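Local coordinates for BAR/IMD domain-containing adapter protein 2-like 2 (PDB 3OK8) that binds phosphoinositides through its dimeric I-BAR (IMD) domain and induces planar or gently curved membrane structures, at residues Gln24-Leu29 with Lys108-Asp113; Asn38-Phe43 with Thr97-Leu102; Ser55-Ile60 with Glu75-Met80. All coordinates share one frame; numbering follows the deposited sequence.

Contact 1. Residues Gln24-Leu29 with Lys108-Asp113; sequences QFNPAL and KNTKLD
Asn26 reaches across to Thr110 with its whole carboxamide, and the approach can be traced atom by atom. Its CB already points at the opposing helix, and with CG anti to the backbone N (chi1 -162°) the amide is carried onward to the Thr110 carbonyl. CG comes within 3.7 Å of Thr110 O. At the tip the two branches separate: OD1 packs 3.7 Å from the methyl CG2 of Thr110, whereas ND2 donates a hydrogen bond of 3.0 Å to Thr110 O. That bond is nearly straight at the proton (171°). The acceptor lies almost exactly in the plane of the Asn26 amide, while seen from the acceptor the donor stands somewhat out of the Thr110 carbonyl plane. One N-H is thus well aimed, which should help to fix the rotation of the buried amide.

The hydroxyl of Thr110 meets Leu29 instead, its OG1 lying 3.5 Å from Leu29 CB and 3.9 Å from Leu29 CD1. Thr110 therefore presents three different groups to the facing helix: a carbonyl and a methyl to Asn26, and a hydroxyl to Leu29. The helix segments run antiparallel at 160°, with axes 10.0 Å apart, and the short Asn26 side chain spans the gap by ending on a backbone carbonyl. The CB of Asp113 points back toward the 24-29 helix, but its OD2 forms a salt bridge with Arg185.

This Arg185 belongs to helix 153-217, the third member of the IMD bundle, which also supplies Tyr186 for an edge-to-face pair with Phe25 and Leu189 for packing on Leu29. Another side of the 24-29 turn faces the second subunit, whose Gln63 and Ile60 pack on Gln24 and Ala28.

Contact 2. Residues Asn38-Phe43 with Thr97-Leu102; sequences NYLRAF and TFHGDL
Tyr39 and Phe98 both hold CG anti to their own backbone N, at chi1 -157° and -170°, and these matching torsions send the two rings into one another where helix 5-66 and helix 71-147 of the IMD three-helix bundle meet antiparallel. The result is an offset edge-to-face pair: the edge of Phe98 is directed at the face of Tyr39, with ring centroids 5.3 Å apart and planes at 75°. The leading atom is Phe98 CE1, which lies 3.6 Å from Tyr39 CD2; Tyr39 CB sits in the plane of the Phe98 ring, at its edge.

Leu40 lies beside this pair, and its two methyls divide the contact. Its CD1 meets His99 ND1 at 4.0 Å, and its CD2 packs 4.0 Å from His99 CB and 4.2 Å from Phe98 CD1. Helix 71-147 widens into a pi-type turn at 98-102.

Phe98 is also shared with the dimer interface, forming a second edge-to-face pair with Tyr53 of the second subunit, while Ala50 of that subunit packs on Tyr39. An alanine in place of Tyr39 would probably leave the CE1 edge of Phe98 without its aromatic face and open a gap beside the subunit boundary.

Apart from the imidazole nitrogen that Leu40 CD1 meets, the touching groups are aromatic or aliphatic carbon, which suggests cohesion mainly by dispersion and the edge-to-face ring pair.

Contact 3. Residues Ser55-Ile60 with Glu75-Met80; sequences SAIQKI and EILVQM
Ile57 and Leu77 meet where a side-chain methyl touches a flat peptide group: CG2 of Ile57 comes obliquely over the carbonyl plane of Leu77, 3.3 Å from its O, a close van der Waals approach. The motif is an antiparallel helical hairpin, formed by the end of helix 5-66 and the start of helix 71-147 within the three-helix unit of the I-BAR fold. A second peptide group, at Gln58, has a looser neighbour, its carbonyl O lying 4.0 Å from CG2 of Val78. The carboxamide of Gln58 is turned to other uses: its NE2 makes a weak hydrogen bond to Ser81 OG, and its OE1 receives a weak one from Lys59 NZ, which also forms a salt bridge with Glu62.

The geometric evidence for the hairpin is plain: the segment directions differ by 162° and their axes approach to 7.8 Å. Side chains as short as valine can reach the opposing backbone at such a spacing. The backbones come nearest at Gln58 and Val78, whose CA atoms are 4.7 Å apart.

Next to this pair Leu77 points at the other helix and is met by two isoleucines. Its side chain crosses that of Ile57 at about a right angle, with Leu77 CB 4.0 Å from Ile57 CG2. The second subunit extends the apolar cluster, its Leu32 packing on Ile57 and its Leu189 on Ile60.

Leu77 has CG beside the backbone N, anti to the carbonyl carbon (chi1 -63°), which brings its CD1 methyl to 4.2 Å from CG2 of Ile60.

In the fold
All three contacts join the same two helices, 5-66 and 71-147, of one IMD domain. The first helix contributes 24-29, 38-43 and 55-60 in order; after the turn the second answers in reverse, with 75-80, 97-102 and 108-113, so contact 3 lies closest to the turn and contact 1 farthest from it. Centres lie about 18 Å apart between contacts 1 and 2, about 29 Å between 2 and 3, and about 47 Å between 1 and 3, and none touches another. Each also meets the second subunit, so pairing within the chain and dimerisation are built along the same length, consistent with an elongated antiparallel dimer of three-helix bundles.

Contact 1. Residues Gln24-Leu29 with Lys108-Asp113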
ATOM      1  N   GLN A  24      19.196 -25.066   2.514  1.00 55.37           N
ATOM      2  CA  GLN A  24      17.935 -24.827   1.851  1.00 49.67           C
ATOM      3  C   GLN A  24      17.156 -23.818   2.669  1.00 46.86           C
ATOM      4  O   GLN A  24      16.890 -22.708   2.209  1.00 59.27           O
ATOM      5  CB  GLN A  24      17.172 -26.132   1.704  1.00 50.79           C
ATOM      6  CG  GLN A  24      15.956 -26.063   0.811  1.00 59.93           C
ATOM      7  CD  GLN A  24      15.705 -27.387   0.100  1.00 66.32           C
ATOM      8  OE1 GLN A  24      14.623 -27.973   0.207  1.00 68.63           O
ATOM      9  NE2 GLN A  24      16.713 -27.868  -0.627  1.00 67.26           N
ATOM     10  N   PHE A  25      16.826 -24.186   3.899  1.00 40.37           N
ATOM     11  CA  PHE A  25      16.075 -23.304   4.773  1.00 39.36           C
ATOM     12  C   PHE A  25      16.889 -22.091   5.228  1.00 46.28           C
ATOM     13  O   PHE A  25      16.462 -20.948   5.047  1.00 45.79           O
ATOM     14  CB  PHE A  25      15.521 -24.060   5.976  1.00 44.81           C
ATOM     15  CG  PHE A  25      14.704 -23.205   6.896  1.00 41.95           C
ATOM     16  CD1 PHE A  25      13.348 -23.024   6.672  1.00 36.05           C
ATOM     17  CD2 PHE A  25      15.291 -22.581   7.984  1.00 45.66           C
ATOM     18  CE1 PHE A  25      12.589 -22.233   7.514  1.00 49.45           C
ATOM     19  CE2 PHE A  25      14.535 -21.788   8.837  1.00 52.87           C
ATOM     20  CZ  PHE A  25      13.180 -21.613   8.600  1.00 55.00           C
ATOM     21  N   ASN A  26      18.057 -22.319   5.813  1.00 38.34           N
ATOM     22  CA  ASN A  26      18.828 -21.184   6.322  1.00 47.26           C
ATOM     23  C   ASN A  26      19.134 -20.088   5.276  1.00 47.54           C
ATOM     24  O   ASN A  26      18.936 -18.895   5.543  1.00 38.45           O
ATOM     25  CB  ASN A  26      20.090 -21.648   7.049  1.00 41.87           C
ATOM     26  CG  ASN A  26      20.673 -20.572   7.948  1.00 53.54           C
ATOM     27  OD1 ASN A  26      21.403 -19.685   7.491  1.00 51.33           O
ATOM     28  ND2 ASN A  26      20.350 -20.642   9.239  1.00 57.87           N
ATOM     29  N   PRO A  27      19.602 -20.486   4.080  1.00 41.61           N
ATOM     30  CA  PRO A  27      19.831 -19.479   3.033  1.00 45.96           C
ATOM     31  C   PRO A  27      18.545 -18.758   2.632  1.00 57.27           C
ATOM     32  O   PRO A  27      18.575 -17.554   2.354  1.00 64.23           O
ATOM     33  CB  PRO A  27      20.361 -20.305   1.852  1.00 41.80           C
ATOM     34  CG  PRO A  27      20.848 -21.600   2.463  1.00 47.34           C
ATOM     35  CD  PRO A  27      19.938 -21.847   3.628  1.00 45.01           C
ATOM     36  N   ALA A  28      17.428 -19.480   2.601  1.00 53.80           N
ATOM     37  CA  ALA A  28      16.145 -18.875   2.252  1.00 44.63           C
ATOM     38  C   ALA A  28      15.753 -17.763   3.222  1.00 49.74           C
ATOM     39  O   ALA A  28      15.031 -16.837   2.850  1.00 48.20           O
ATOM     40  CB  ALA A  28      15.049 -19.924   2.170  1.00 43.36           C
ATOM     41  N   LEU A  29      16.229 -17.857   4.461  1.00 52.83           N
ATOM     42  CA  LEU A  29      15.986 -16.820   5.465  1.00 44.40           C
ATOM     43  C   LEU A  29      16.829 -15.582   5.210  1.00 47.84           C
ATOM     44  O   LEU A  29      16.390 -14.466   5.490  1.00 41.22           O
ATOM     45  CB  LEU A  29      16.257 -17.328   6.882  1.00 40.39           C
ATOM     46  CG  LEU A  29      15.250 -18.311   7.473  1.00 51.20           C
ATOM     47  CD1 LEU A  29      15.320 -18.251   8.990  1.00 53.51           C
ATOM     48  CD2 LEU A  29      13.841 -18.011   6.983  1.00 54.16           C
ATOM     49  N   LYS A 108      19.600 -11.108  12.663  1.00 67.78           N
ATOM     50  CA  LYS A 108      20.283 -11.108  13.954  1.00 74.07           C
ATOM     51  C   LYS A 108      20.565 -12.526  14.437  1.00 65.68           C
ATOM     52  O   LYS A 108      21.495 -12.760  15.212  1.00 67.50           O
ATOM     53  CB  LYS A 108      19.434 -10.374  14.995  1.00 79.74           C
ATOM     54  CG  LYS A 108      20.245  -9.518  15.956  1.00 87.38           C
ATOM     55  CD  LYS A 108      19.585  -9.367  17.323  1.00 90.63           C
ATOM     56  CE  LYS A 108      20.635  -9.037  18.381  1.00 93.45           C
ATOM     57  NZ  LYS A 108      21.637  -8.031  17.901  1.00 90.72           N
ATOM     58  N   ASN A 109      19.762 -13.472  13.968  1.00 58.19           N
ATOM     59  CA  ASN A 109      19.809 -14.833  14.482  1.00 58.52           C
ATOM     60  C   ASN A 109      20.107 -15.886  13.416  1.00 51.67           C
ATOM     61  O   ASN A 109      20.492 -17.016  13.739  1.00 40.76           O
ATOM     62  CB  ASN A 109      18.491 -15.160  15.202  1.00 66.08           C
ATOM     63  CG  ASN A 109      18.258 -14.287  16.418  1.00 73.14           C
ATOM     64  OD1 ASN A 109      17.406 -13.400  16.403  1.00 78.88           O
ATOM     65  ND2 ASN A 109      19.018 -14.533  17.481  1.00 74.27           N
ATOM     66  N   THR A 110      19.937 -15.523  12.149  1.00 38.45           N
ATOM     67  CA  THR A 110      20.167 -16.471  11.054  1.00 55.08           C
ATOM     68  C   THR A 110      21.494 -17.247  11.125  1.00 57.28           C
ATOM     69  O   THR A 110      21.493 -18.450  10.913  1.00 57.68           O
ATOM     70  CB  THR A 110      19.958 -15.821   9.655  1.00 38.14           C
ATOM     71  OG1 THR A 110      18.695 -16.238   9.130  1.00 48.44           O
ATOM     72  CG2 THR A 110      21.011 -16.243   8.683  1.00 36.83           C
ATOM     73  N   LYS A 111      22.605 -16.572  11.434  0.50 61.70           N
ATOM     74  CA  LYS A 111      23.900 -17.256  11.544  0.50 61.14           C
ATOM     75  C   LYS A 111      24.048 -17.948  12.898  0.50 60.88           C
ATOM     76  O   LYS A 111      24.701 -18.981  13.012  0.50 61.10           O
ATOM     77  CB  LYS A 111      25.050 -16.280  11.281  0.50 63.87           C
ATOM     78  CG  LYS A 111      25.719 -15.720  12.525  0.50 63.91           C
ATOM     79  CD  LYS A 111      26.845 -16.633  12.978  0.50 58.60           C
ATOM     80  CE  LYS A 111      27.735 -15.952  13.995  0.50 56.15           C
ATOM     81  NZ  LYS A 111      28.517 -14.844  13.388  0.50 56.31           N
ATOM     82  N   LEU A 112      23.430 -17.372  13.921  1.00 57.96           N
ATOM     83  CA  LEU A 112      23.396 -17.983  15.245  1.00 62.08           C
ATOM     84  C   LEU A 112      22.676 -19.328  15.207  1.00 54.58           C
ATOM     85  O   LEU A 112      22.997 -20.237  15.964  1.00 47.81           O
ATOM     86  CB  LEU A 112      22.681 -17.069  16.243  1.00 65.85           C
ATOM     87  CG  LEU A 112      23.521 -15.976  16.903  1.00 63.94           C
ATOM     88  CD1 LEU A 112      22.690 -15.210  17.935  1.00 47.75           C
ATOM     89  CD2 LEU A 112      24.761 -16.598  17.549  1.00 64.13           C
ATOM     90  N   ASP A 113      21.695 -19.450  14.324  1.00 47.41           N
ATOM     91  CA  ASP A 113      20.959 -20.690  14.218  1.00 46.04           C
ATOM     92  C   ASP A 113      21.571 -21.610  13.166  1.00 47.52           C
ATOM     93  O   ASP A 113      21.381 -22.822  13.220  1.00 34.80           O
ATOM     94  CB  ASP A 113      19.483 -20.436  13.929  1.00 53.15           C
ATOM     95  CG  ASP A 113      18.665 -21.707  13.979  1.00 60.38           C
ATOM     96  OD1 ASP A 113      18.117 -22.028  15.060  1.00 64.01           O
ATOM     97  OD2 ASP A 113      18.596 -22.399  12.943  1.00 58.32           O
TER

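Contact 2. Residues Asn38-Phe43 with Thr97-Leu102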
ATOM      1  N   ASN A  38      13.952  -4.776   0.491  1.00 36.14           N
ATOM      2  CA  ASN A  38      13.419  -4.197  -0.740  1.00 41.39           C
ATOM      3  C   ASN A  38      11.956  -3.822  -0.577  1.00 42.71           C
ATOM      4  O   ASN A  38      11.510  -2.763  -1.021  1.00 36.30           O
ATOM      5  CB  ASN A  38      13.505  -5.209  -1.881  1.00 42.73           C
ATOM      6  CG  ASN A  38      14.905  -5.351  -2.450  1.00 45.66           C
ATOM      7  OD1 ASN A  38      15.843  -4.641  -2.067  1.00 33.43           O
ATOM      8  ND2 ASN A  38      15.049  -6.278  -3.385  1.00 43.03           N
ATOM      9  N   TYR A  39      11.209  -4.726   0.041  1.00 37.52           N
ATOM     10  CA  TYR A  39       9.805  -4.508   0.369  1.00 45.11           C
ATOM     11  C   TYR A  39       9.606  -3.236   1.221  1.00 46.80           C
ATOM     12  O   TYR A  39       8.736  -2.408   0.939  1.00 41.09           O
ATOM     13  CB  TYR A  39       9.303  -5.737   1.117  1.00 49.64           C
ATOM     14  CG  TYR A  39       7.812  -5.977   1.090  1.00 51.23           C
ATOM     15  CD1 TYR A  39       6.922  -4.991   0.693  1.00 46.74           C
ATOM     16  CD2 TYR A  39       7.293  -7.196   1.502  1.00 51.41           C
ATOM     17  CE1 TYR A  39       5.555  -5.229   0.685  1.00 45.29           C
ATOM     18  CE2 TYR A  39       5.937  -7.438   1.504  1.00 44.84           C
ATOM     19  CZ  TYR A  39       5.069  -6.456   1.101  1.00 48.00           C
ATOM     20  OH  TYR A  39       3.715  -6.728   1.109  1.00 43.49           O
ATOM     21  N   LEU A  40      10.415  -3.081   2.265  1.00 44.45           N
ATOM     22  CA  LEU A  40      10.336  -1.902   3.124  1.00 34.21           C
ATOM     23  C   LEU A  40      10.616  -0.633   2.336  1.00 40.32           C
ATOM     24  O   LEU A  40       9.889   0.351   2.457  1.00 39.15           O
ATOM     25  CB  LEU A  40      11.343  -1.983   4.271  1.00 30.49           C
ATOM     26  CG  LEU A  40      11.013  -2.902   5.439  1.00 45.57           C
ATOM     27  CD1 LEU A  40      12.282  -3.211   6.230  1.00 40.84           C
ATOM     28  CD2 LEU A  40       9.962  -2.259   6.315  1.00 46.55           C
ATOM     29  N   ARG A  41      11.687  -0.650   1.552  1.00 41.58           N
ATOM     30  CA  ARG A  41      12.066   0.520   0.769  1.00 38.71           C
ATOM     31  C   ARG A  41      10.958   0.927  -0.205  1.00 41.49           C
ATOM     32  O   ARG A  41      10.689   2.111  -0.367  1.00 37.72           O
ATOM     33  CB  ARG A  41      13.410   0.313   0.061  1.00 37.88           C
ATOM     34  CG  ARG A  41      14.616   0.412   1.003  1.00 38.92           C
ATOM     35  CD  ARG A  41      15.957   0.308   0.259  1.00 39.16           C
ATOM     36  NE  ARG A  41      16.202  -1.038  -0.250  1.00 47.71           N
ATOM     37  CZ  ARG A  41      16.918  -1.970   0.382  1.00 52.29           C
ATOM     38  NH1 ARG A  41      17.487  -1.709   1.552  1.00 52.32           N
ATOM     39  NH2 ARG A  41      17.081  -3.169  -0.164  1.00 57.21           N
ATOM     40  N   ALA A  42      10.304  -0.044  -0.839  1.00 33.19           N
ATOM     41  CA  ALA A  42       9.131   0.269  -1.657  1.00 40.32           C
ATOM     42  C   ALA A  42       8.037   0.918  -0.832  1.00 47.15           C
ATOM     43  O   ALA A  42       7.442   1.899  -1.274  1.00 49.96           O
ATOM     44  CB  ALA A  42       8.593  -0.960  -2.365  1.00 29.19           C
ATOM     45  N   PHE A  43       7.754   0.359   0.349  1.00 39.51           N
ATOM     46  CA  PHE A  43       6.798   0.954   1.285  1.00 36.81           C
ATOM     47  C   PHE A  43       7.130   2.407   1.605  1.00 41.86           C
ATOM     48  O   PHE A  43       6.254   3.264   1.602  1.00 36.27           O
ATOM     49  CB  PHE A  43       6.788   0.202   2.617  1.00 40.75           C
ATOM     50  CG  PHE A  43       5.765  -0.898   2.711  1.00 58.66           C
ATOM     51  CD1 PHE A  43       4.404  -0.604   2.733  1.00 66.42           C
ATOM     52  CD2 PHE A  43       6.168  -2.227   2.838  1.00 67.21           C
ATOM     53  CE1 PHE A  43       3.456  -1.627   2.846  1.00 69.67           C
ATOM     54  CE2 PHE A  43       5.231  -3.256   2.954  1.00 64.47           C
ATOM     55  CZ  PHE A  43       3.873  -2.956   2.951  1.00 68.89           C
ATOM     56  N   THR A  97       6.394  -3.214  12.458  1.00 33.64           N
ATOM     57  CA  THR A  97       6.305  -4.592  12.965  1.00 37.70           C
ATOM     58  C   THR A  97       7.085  -5.538  12.048  1.00 39.77           C
ATOM     59  O   THR A  97       7.892  -6.355  12.501  1.00 50.77           O
ATOM     60  CB  THR A  97       4.831  -5.065  13.050  1.00 51.54           C
ATOM     61  OG1 THR A  97       4.132  -4.297  14.040  1.00 57.39           O
ATOM     62  CG2 THR A  97       4.748  -6.538  13.416  1.00 58.99           C
ATOM     63  N   PHE A  98       6.817  -5.419  10.753  1.00 34.89           N
ATOM     64  CA  PHE A  98       7.535  -6.135   9.707  1.00 28.62           C
ATOM     65  C   PHE A  98       9.043  -5.966   9.860  1.00 35.91           C
ATOM     66  O   PHE A  98       9.788  -6.936   9.811  1.00 38.00           O
ATOM     67  CB  PHE A  98       7.074  -5.616   8.346  1.00 41.39           C
ATOM     68  CG  PHE A  98       7.564  -6.418   7.177  1.00 42.89           C
ATOM     69  CD1 PHE A  98       7.795  -5.801   5.965  1.00 31.17           C
ATOM     70  CD2 PHE A  98       7.794  -7.784   7.287  1.00 41.70           C
ATOM     71  CE1 PHE A  98       8.244  -6.524   4.870  1.00 41.77           C
ATOM     72  CE2 PHE A  98       8.237  -8.523   6.194  1.00 39.95           C
ATOM     73  CZ  PHE A  98       8.464  -7.890   4.979  1.00 37.03           C
ATOM     74  N   HIS A  99       9.478  -4.728  10.054  1.00 34.39           N
ATOM     75  CA  HIS A  99      10.891  -4.404  10.222  1.00 36.82           C
ATOM     76  C   HIS A  99      11.454  -4.929  11.543  1.00 38.16           C
ATOM     77  O   HIS A  99      12.306  -5.823  11.556  1.00 47.35           O
ATOM     78  CB  HIS A  99      11.095  -2.881  10.141  1.00 38.49           C
ATOM     79  CG  HIS A  99      12.441  -2.420  10.615  1.00 49.29           C
ATOM     80  ND1 HIS A  99      13.604  -2.660   9.912  1.00 58.49           N
ATOM     81  CD2 HIS A  99      12.808  -1.730  11.721  1.00 52.27           C
ATOM     82  CE1 HIS A  99      14.628  -2.139  10.565  1.00 59.48           C
ATOM     83  NE2 HIS A  99      14.172  -1.568  11.666  1.00 54.80           N
ATOM     84  N   GLY A 100      10.972  -4.360  12.647  1.00 36.74           N
ATOM     85  CA  GLY A 100      11.487  -4.644  13.977  1.00 36.70           C
ATOM     86  C   GLY A 100      11.301  -6.074  14.489  1.00 51.09           C
ATOM     87  O   GLY A 100      12.238  -6.663  15.038  1.00 48.74           O
ATOM     88  N   ASP A 101      10.100  -6.626  14.306  1.00 51.04           N
ATOM     89  CA  ASP A 101       9.722  -7.938  14.853  1.00 50.75           C
ATOM     90  C   ASP A 101      10.140  -9.116  13.985  1.00 51.04           C
ATOM     91  O   ASP A 101      10.270 -10.261  14.459  1.00 36.00           O
ATOM     92  CB  ASP A 101       8.202  -8.012  15.030  1.00 60.91           C
ATOM     93  CG  ASP A 101       7.734  -7.420  16.343  1.00 64.59           C
ATOM     94  OD1 ASP A 101       6.967  -6.440  16.307  1.00 65.12           O
ATOM     95  OD2 ASP A 101       8.126  -7.941  17.410  1.00 67.90           O
ATOM     96  N   LEU A 102      10.320  -8.851  12.701  1.00 36.44           N
ATOM     97  CA  LEU A 102      10.543  -9.938  11.774  1.00 36.42           C
ATOM     98  C   LEU A 102      11.909  -9.819  11.100  1.00 42.32           C
ATOM     99  O   LEU A 102      12.761 -10.691  11.271  1.00 36.86           O
ATOM    100  CB  LEU A 102       9.396  -9.976  10.767  1.00 33.18           C
ATOM    101  CG  LEU A 102       9.182 -11.192   9.876  1.00 41.71           C
ATOM    102  CD1 LEU A 102       7.736 -11.258   9.458  1.00 42.77           C
ATOM    103  CD2 LEU A 102      10.077 -11.147   8.666  1.00 47.03           C
TER

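Contact 3. Residues Ser55-Ile60 with Glu75-Met80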
ATOM      1  N   SER A  55      -0.323  16.537   0.192  1.00 37.91           N
ATOM      2  CA  SER A  55       0.139  17.848   0.600  0.70 40.32           C
ATOM      3  C   SER A  55      -0.249  18.868  -0.466  1.00 45.87           C
ATOM      4  O   SER A  55      -0.490  20.042  -0.181  1.00 51.13           O
ATOM      5  CB  SER A  55       1.654  17.814   0.769  0.70 38.59           C
ATOM      6  OG  SER A  55       2.209  19.100   0.644  0.70 34.76           O
ATOM      7  N   ALA A  56      -0.302  18.405  -1.710  1.00 46.35           N
ATOM      8  CA  ALA A  56      -0.678  19.278  -2.815  1.00 47.48           C
ATOM      9  C   ALA A  56      -2.190  19.402  -2.873  1.00 40.30           C
ATOM     10  O   ALA A  56      -2.703  20.455  -3.225  1.00 30.90           O
ATOM     11  CB  ALA A  56      -0.122  18.774  -4.136  1.00 53.81           C
ATOM     12  N   ILE A  57      -2.918  18.349  -2.508  1.00 30.15           N
ATOM     13  CA  ILE A  57      -4.362  18.503  -2.394  1.00 33.88           C
ATOM     14  C   ILE A  57      -4.699  19.465  -1.261  1.00 29.60           C
ATOM     15  O   ILE A  57      -5.599  20.281  -1.397  1.00 26.60           O
ATOM     16  CB  ILE A  57      -5.125  17.208  -2.157  1.00 35.99           C
ATOM     17  CG1 ILE A  57      -5.650  16.646  -3.477  1.00 37.42           C
ATOM     18  CG2 ILE A  57      -6.339  17.508  -1.279  1.00 23.87           C
ATOM     19  CD1 ILE A  57      -4.659  15.845  -4.245  1.00 34.61           C
ATOM     20  N   GLN A  58      -3.971  19.374  -0.152  1.00 23.52           N
ATOM     21  CA  GLN A  58      -4.137  20.314   0.954  1.00 29.98           C
ATOM     22  C   GLN A  58      -4.009  21.775   0.478  1.00 37.00           C
ATOM     23  O   GLN A  58      -4.845  22.615   0.826  1.00 40.07           O
ATOM     24  CB  GLN A  58      -3.137  19.995   2.068  1.00 31.65           C
ATOM     25  CG  GLN A  58      -3.322  20.763   3.349  1.00 42.20           C
ATOM     26  CD  GLN A  58      -2.196  20.504   4.324  1.00 54.17           C
ATOM     27  OE1 GLN A  58      -1.336  21.361   4.525  1.00 58.89           O
ATOM     28  NE2 GLN A  58      -2.180  19.306   4.927  1.00 51.91           N
ATOM     29  N   LYS A  59      -2.994  22.074  -0.334  1.00 29.15           N
ATOM     30  CA  LYS A  59      -2.826  23.437  -0.882  1.00 31.21           C
ATOM     31  C   LYS A  59      -3.975  23.937  -1.758  1.00 36.10           C
ATOM     32  O   LYS A  59      -4.477  25.037  -1.549  1.00 44.83           O
ATOM     33  CB  LYS A  59      -1.498  23.613  -1.614  1.00 34.34           C
ATOM     34  CG  LYS A  59      -0.464  24.288  -0.759  1.00 48.69           C
ATOM     35  CD  LYS A  59      -0.590  23.767   0.667  1.00 57.52           C
ATOM     36  CE  LYS A  59       0.311  24.518   1.638  1.00 66.66           C
ATOM     37  NZ  LYS A  59       0.114  24.080   3.057  1.00 68.29           N
ATOM     38  N   ILE A  60      -4.374  23.148  -2.748  1.00 24.50           N
ATOM     39  CA  ILE A  60      -5.619  23.402  -3.452  1.00 29.61           C
ATOM     40  C   ILE A  60      -6.793  23.620  -2.479  1.00 41.98           C
ATOM     41  O   ILE A  60      -7.568  24.557  -2.642  1.00 26.72           O
ATOM     42  CB  ILE A  60      -5.944  22.274  -4.438  1.00 25.99           C
ATOM     43  CG1 ILE A  60      -4.832  22.170  -5.491  1.00 26.03           C
ATOM     44  CG2 ILE A  60      -7.299  22.499  -5.070  1.00 23.76           C
ATOM     45  CD1 ILE A  60      -5.049  21.105  -6.566  1.00 29.51           C
ATOM     46  N   GLU A  75     -12.976  22.777   2.719  1.00 37.44           N
ATOM     47  CA  GLU A  75     -12.866  21.997   3.947  1.00 45.86           C
ATOM     48  C   GLU A  75     -12.687  20.514   3.641  1.00 38.05           C
ATOM     49  O   GLU A  75     -11.886  19.850   4.269  1.00 41.05           O
ATOM     50  CB  GLU A  75     -14.086  22.198   4.845  1.00 42.96           C
ATOM     51  CG  GLU A  75     -14.223  23.608   5.444  1.00 57.43           C
ATOM     52  CD  GLU A  75     -13.114  23.953   6.441  1.00 59.66           C
ATOM     53  OE1 GLU A  75     -13.185  25.041   7.058  1.00 51.51           O
ATOM     54  OE2 GLU A  75     -12.172  23.144   6.606  1.00 55.38           O
ATOM     55  N   ILE A  76     -13.434  20.013   2.666  1.00 24.67           N
ATOM     56  CA  ILE A  76     -13.392  18.618   2.294  1.00 31.31           C
ATOM     57  C   ILE A  76     -12.019  18.151   1.824  1.00 35.72           C
ATOM     58  O   ILE A  76     -11.555  17.078   2.223  1.00 36.41           O
ATOM     59  CB  ILE A  76     -14.454  18.302   1.237  1.00 34.18           C
ATOM     60  CG1 ILE A  76     -15.846  18.460   1.856  1.00 32.45           C
ATOM     61  CG2 ILE A  76     -14.213  16.903   0.667  1.00 32.94           C
ATOM     62  CD1 ILE A  76     -17.001  18.383   0.876  1.00 25.99           C
ATOM     63  N   LEU A  77     -11.363  18.959   0.994  1.00 24.31           N
ATOM     64  CA  LEU A  77     -10.060  18.595   0.437  1.00 32.77           C
ATOM     65  C   LEU A  77      -8.970  18.565   1.505  1.00 26.32           C
ATOM     66  O   LEU A  77      -8.086  17.708   1.497  1.00 28.65           O
ATOM     67  CB  LEU A  77      -9.664  19.570  -0.682  1.00 29.87           C
ATOM     68  CG  LEU A  77     -10.587  19.569  -1.903  1.00 22.47           C
ATOM     69  CD1 LEU A  77     -10.397  20.854  -2.771  1.00 26.50           C
ATOM     70  CD2 LEU A  77     -10.355  18.318  -2.738  1.00 17.39           C
ATOM     71  N   VAL A  78      -9.036  19.522   2.413  1.00 26.04           N
ATOM     72  CA  VAL A  78      -8.083  19.630   3.501  1.00 25.82           C
ATOM     73  C   VAL A  78      -8.236  18.423   4.419  1.00 34.96           C
ATOM     74  O   VAL A  78      -7.246  17.890   4.928  1.00 29.18           O
ATOM     75  CB  VAL A  78      -8.280  20.967   4.269  1.00 38.96           C
ATOM     76  CG1 VAL A  78      -7.501  20.984   5.572  1.00 30.65           C
ATOM     77  CG2 VAL A  78      -7.848  22.133   3.388  1.00 41.24           C
ATOM     78  N   GLN A  79      -9.465  17.956   4.612  1.00 25.02           N
ATOM     79  CA  GLN A  79      -9.633  16.786   5.477  1.00 34.70           C
ATOM     80  C   GLN A  79      -9.462  15.455   4.759  1.00 38.05           C
ATOM     81  O   GLN A  79      -9.483  14.401   5.378  1.00 31.64           O
ATOM     82  CB  GLN A  79     -10.924  16.822   6.298  1.00 45.44           C
ATOM     83  CG  GLN A  79     -12.173  17.248   5.592  1.00 52.91           C
ATOM     84  CD  GLN A  79     -13.323  17.405   6.575  1.00 54.65           C
ATOM     85  OE1 GLN A  79     -13.591  16.500   7.368  1.00 66.82           O
ATOM     86  NE2 GLN A  79     -13.998  18.555   6.538  1.00 55.25           N
ATOM     87  N   MET A  80      -9.277  15.506   3.451  1.00 32.57           N
ATOM     88  CA  MET A  80      -8.902  14.317   2.717  1.00 29.25           C
ATOM     89  C   MET A  80      -7.417  14.094   2.904  1.00 36.70           C
ATOM     90  O   MET A  80      -6.979  12.969   3.151  1.00 45.83           O
ATOM     91  CB  MET A  80      -9.239  14.452   1.240  1.00 21.66           C
ATOM     92  CG  MET A  80     -10.694  14.232   0.896  1.00 35.08           C
ATOM     93  SD  MET A  80     -11.014  14.639  -0.839  1.00 36.35           S
ATOM     94  CE  MET A  80     -12.682  14.020  -1.026  1.00 32.90           C
TER